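Chitinase (Thermococcus kodakarensis KOD1, PDB 5DHD) probably binds chitin through this domain, one of the chitin-binding modules of a chitinase that carries two catalytic domains and hydrolyses chitin. Local coordinates at residues P6-V11 against Q95-W100. Numbering follows the deposited sequence. Where two conformers were deposited one is given.
With PE3 (3,6,9,12,15,18,21,24,27,30,33,36,39-tridecaoxahentetracontane-1,41-diol), chain I; PE3 (3,6,9,12,15,18,21,24,27,30,33,36,39-tridecaoxahentetracontane-1,41-diol), chain F; PE3 (3,6,9,12,15,18,21,24,27,30,33,36,39-tridecaoxahentetracontane-1,41-diol), chain G.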
# COMPACT_ATOMS: atom_id res chain seq x y z
N PRO A 6 -3.99 7.09 13.25
CA PRO A 6 -5.11 6.31 12.70
C PRO A 6 -5.97 7.19 11.81
O PRO A 6 -6.33 8.31 12.16
CB PRO A 6 -5.84 5.77 13.94
CG PRO A 6 -5.40 6.69 15.04
CD PRO A 6 -3.98 7.04 14.73
N GLY A 7 -6.28 6.68 10.62
CA GLY A 7 -7.05 7.46 9.68
C GLY A 7 -6.23 7.87 8.47
O GLY A 7 -6.76 8.41 7.50
N SER A 8 -4.92 7.60 8.52
CA SER A 8 -4.06 7.95 7.40
C SER A 8 -4.04 6.89 6.30
O SER A 8 -3.58 7.16 5.19
CB SER A 8 -2.63 8.25 7.90
OG SER A 8 -2.14 7.25 8.77
N LEU A 9 -4.56 5.70 6.59
CA LEU A 9 -4.60 4.61 5.60
C LEU A 9 -6.03 4.15 5.30
O LEU A 9 -6.75 3.73 6.21
CB LEU A 9 -3.81 3.40 6.09
CG LEU A 9 -3.80 2.13 5.21
CD1 LEU A 9 -3.11 2.41 3.84
CD2 LEU A 9 -3.04 1.03 5.94
N SER A 10 -6.43 4.21 4.04
CA SER A 10 -7.77 3.76 3.62
C SER A 10 -7.61 2.77 2.47
O SER A 10 -6.83 2.99 1.55
CB SER A 10 -8.62 4.95 3.19
OG SER A 10 -8.90 5.77 4.32
N VAL A 11 -8.35 1.68 2.54
CA VAL A 11 -8.23 0.61 1.56
C VAL A 11 -9.54 0.08 0.99
O VAL A 11 -10.48 -0.22 1.74
CB VAL A 11 -7.49 -0.60 2.19
CG1 VAL A 11 -7.21 -1.69 1.15
CG2 VAL A 11 -6.19 -0.14 2.86
N GLN A 95 8.02 5.64 11.53
CA GLN A 95 6.97 5.33 12.50
C GLN A 95 5.77 4.69 11.82
O GLN A 95 5.43 5.04 10.68
CB GLN A 95 6.50 6.59 13.20
CG GLN A 95 7.57 7.32 13.99
CD GLN A 95 6.99 8.45 14.81
OE1 GLN A 95 7.02 9.62 14.40
NE2 GLN A 95 6.43 8.12 15.96
N LEU A 96 5.12 3.77 12.52
CA LEU A 96 3.94 3.11 11.99
C LEU A 96 2.74 4.02 12.21
O LEU A 96 2.23 4.15 13.32
CB LEU A 96 3.71 1.76 12.69
CG LEU A 96 2.48 0.98 12.17
CD1 LEU A 96 2.64 0.64 10.70
CD2 LEU A 96 2.32 -0.30 12.98
N TRP A 97 2.30 4.67 11.14
CA TRP A 97 1.16 5.59 11.21
C TRP A 97 -0.20 4.91 11.25
O TRP A 97 -1.10 5.35 11.97
CB TRP A 97 1.20 6.57 10.03
CG TRP A 97 2.04 7.79 10.27
CD1 TRP A 97 3.17 7.87 11.05
CD2 TRP A 97 1.83 9.09 9.72
NE1 TRP A 97 3.67 9.16 11.02
CE2 TRP A 97 2.87 9.92 10.21
CE3 TRP A 97 0.87 9.63 8.86
CZ2 TRP A 97 2.96 11.28 9.87
CZ3 TRP A 97 0.96 10.98 8.52
CH2 TRP A 97 2.00 11.79 9.03
N ASP A 98 -0.35 3.83 10.48
CA ASP A 98 -1.63 3.15 10.43
C ASP A 98 -1.41 1.77 9.82
O ASP A 98 -0.37 1.51 9.21
CB ASP A 98 -2.61 3.98 9.56
CG ASP A 98 -4.08 3.78 9.93
OD1 ASP A 98 -4.36 2.89 10.77
OD2 ASP A 98 -4.93 4.51 9.40
N ALA A 99 -2.38 0.87 9.99
CA ALA A 99 -2.25 -0.47 9.43
C ALA A 99 -3.62 -1.07 9.16
O ALA A 99 -4.61 -0.70 9.79
CB ALA A 99 -1.44 -1.37 10.34
N TRP A 100 -3.66 -1.99 8.20
CA TRP A 100 -4.88 -2.66 7.78
C TRP A 100 -4.71 -4.17 7.95
O TRP A 100 -3.66 -4.68 7.50
CB TRP A 100 -5.16 -2.30 6.32
CG TRP A 100 -6.44 -2.85 5.75
CD1 TRP A 100 -7.68 -2.31 5.88
CD2 TRP A 100 -6.60 -4.02 4.94
NE1 TRP A 100 -8.60 -3.07 5.20
CE2 TRP A 100 -7.96 -4.13 4.61
CE3 TRP A 100 -5.71 -4.99 4.45
CZ2 TRP A 100 -8.48 -5.16 3.83
CZ3 TRP A 100 -6.22 -6.02 3.66
CH2 TRP A 100 -7.59 -6.10 3.36
OXT TRP A 100 -5.59 -4.85 8.53
C17 PE3 I . -9.97 9.53 8.54
O16 PE3 I . -10.62 9.06 7.33
C15 PE3 I . -9.66 8.36 6.59
C14 PE3 I . -10.31 7.88 5.33
O13 PE3 I . -9.83 8.69 4.24
C30 PE3 F . -4.25 -4.14 12.25
C29 PE3 F . -3.08 -4.53 11.35
O28 PE3 F . -2.70 -5.87 11.64
C27 PE3 F . -1.61 -6.21 10.79
C26 PE3 F . -1.15 -7.64 11.08
O25 PE3 F . -2.07 -8.58 10.51
O31 PE3 G . -3.67 12.59 9.01
C30 PE3 G . -4.93 12.12 9.51
C29 PE3 G . -4.72 10.88 10.36
O HOH W 1 -10.85 -1.39 4.08
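Asp-98 reaches from the edge strand 95-99 into the turn that leads into strand 9-15, and each atom of its side chain has a neighbour there. Asp-98 CB lies 3.4 Å from Ser-8 OG and also packs on Leu-9 CB. Asp-98 CG, anti to the backbone N (chi1 -153°), carries the carboxylate across and lies 3.7 Å from Gly-7 N. Asp-98 OD1 touches Pro-6 CA at 4.0 Å and also turns back to its own strand to accept the N-H of Ala-99, which comes from above the carboxylate plane. Asp-98 OD2 takes two amides from opposite faces of that plane. Gly-7 N stands 2.8 Å from Asp-98 OD2, well out of the plane; Leu-9 N, 3.1 Å from Asp-98 OD2, lies closer to it, on the anti side. With three N-H groups on its two oxygens the carboxylate is fixed in rotation, and these donors probably stabilise its negative charge. Ser-8 OG meets the edge of the Trp-97 indole near the ring plane, while its hydrogen bond goes to Lys-5 O. Farther along, Leu-9 CD2 packs on the backbone of Ala-99 and Trp-100 and on Trp-100 CB (4.0 Å). Val-11 then crosses the indole of Trp-100 at about a right angle, its CB 4.1 Å from the centroid of the five-membered ring and almost on the ring normal, a CH-pi contact. A water bridges the same two residues, donating to Val-11 O and accepting from Trp-100 NE1. The segments belong to different antiparallel sheets, with 9-15 beside 19-26 and 95-99 beside 85-92, where Trp-97 and Asp-98 stand together opposite Leu-90, forming a classic beta bulge. Side-chain bonds and packing thus join two outer strands near the chain termini, consistent with the beta-sandwich fold of cellulose-binding-domain relatives.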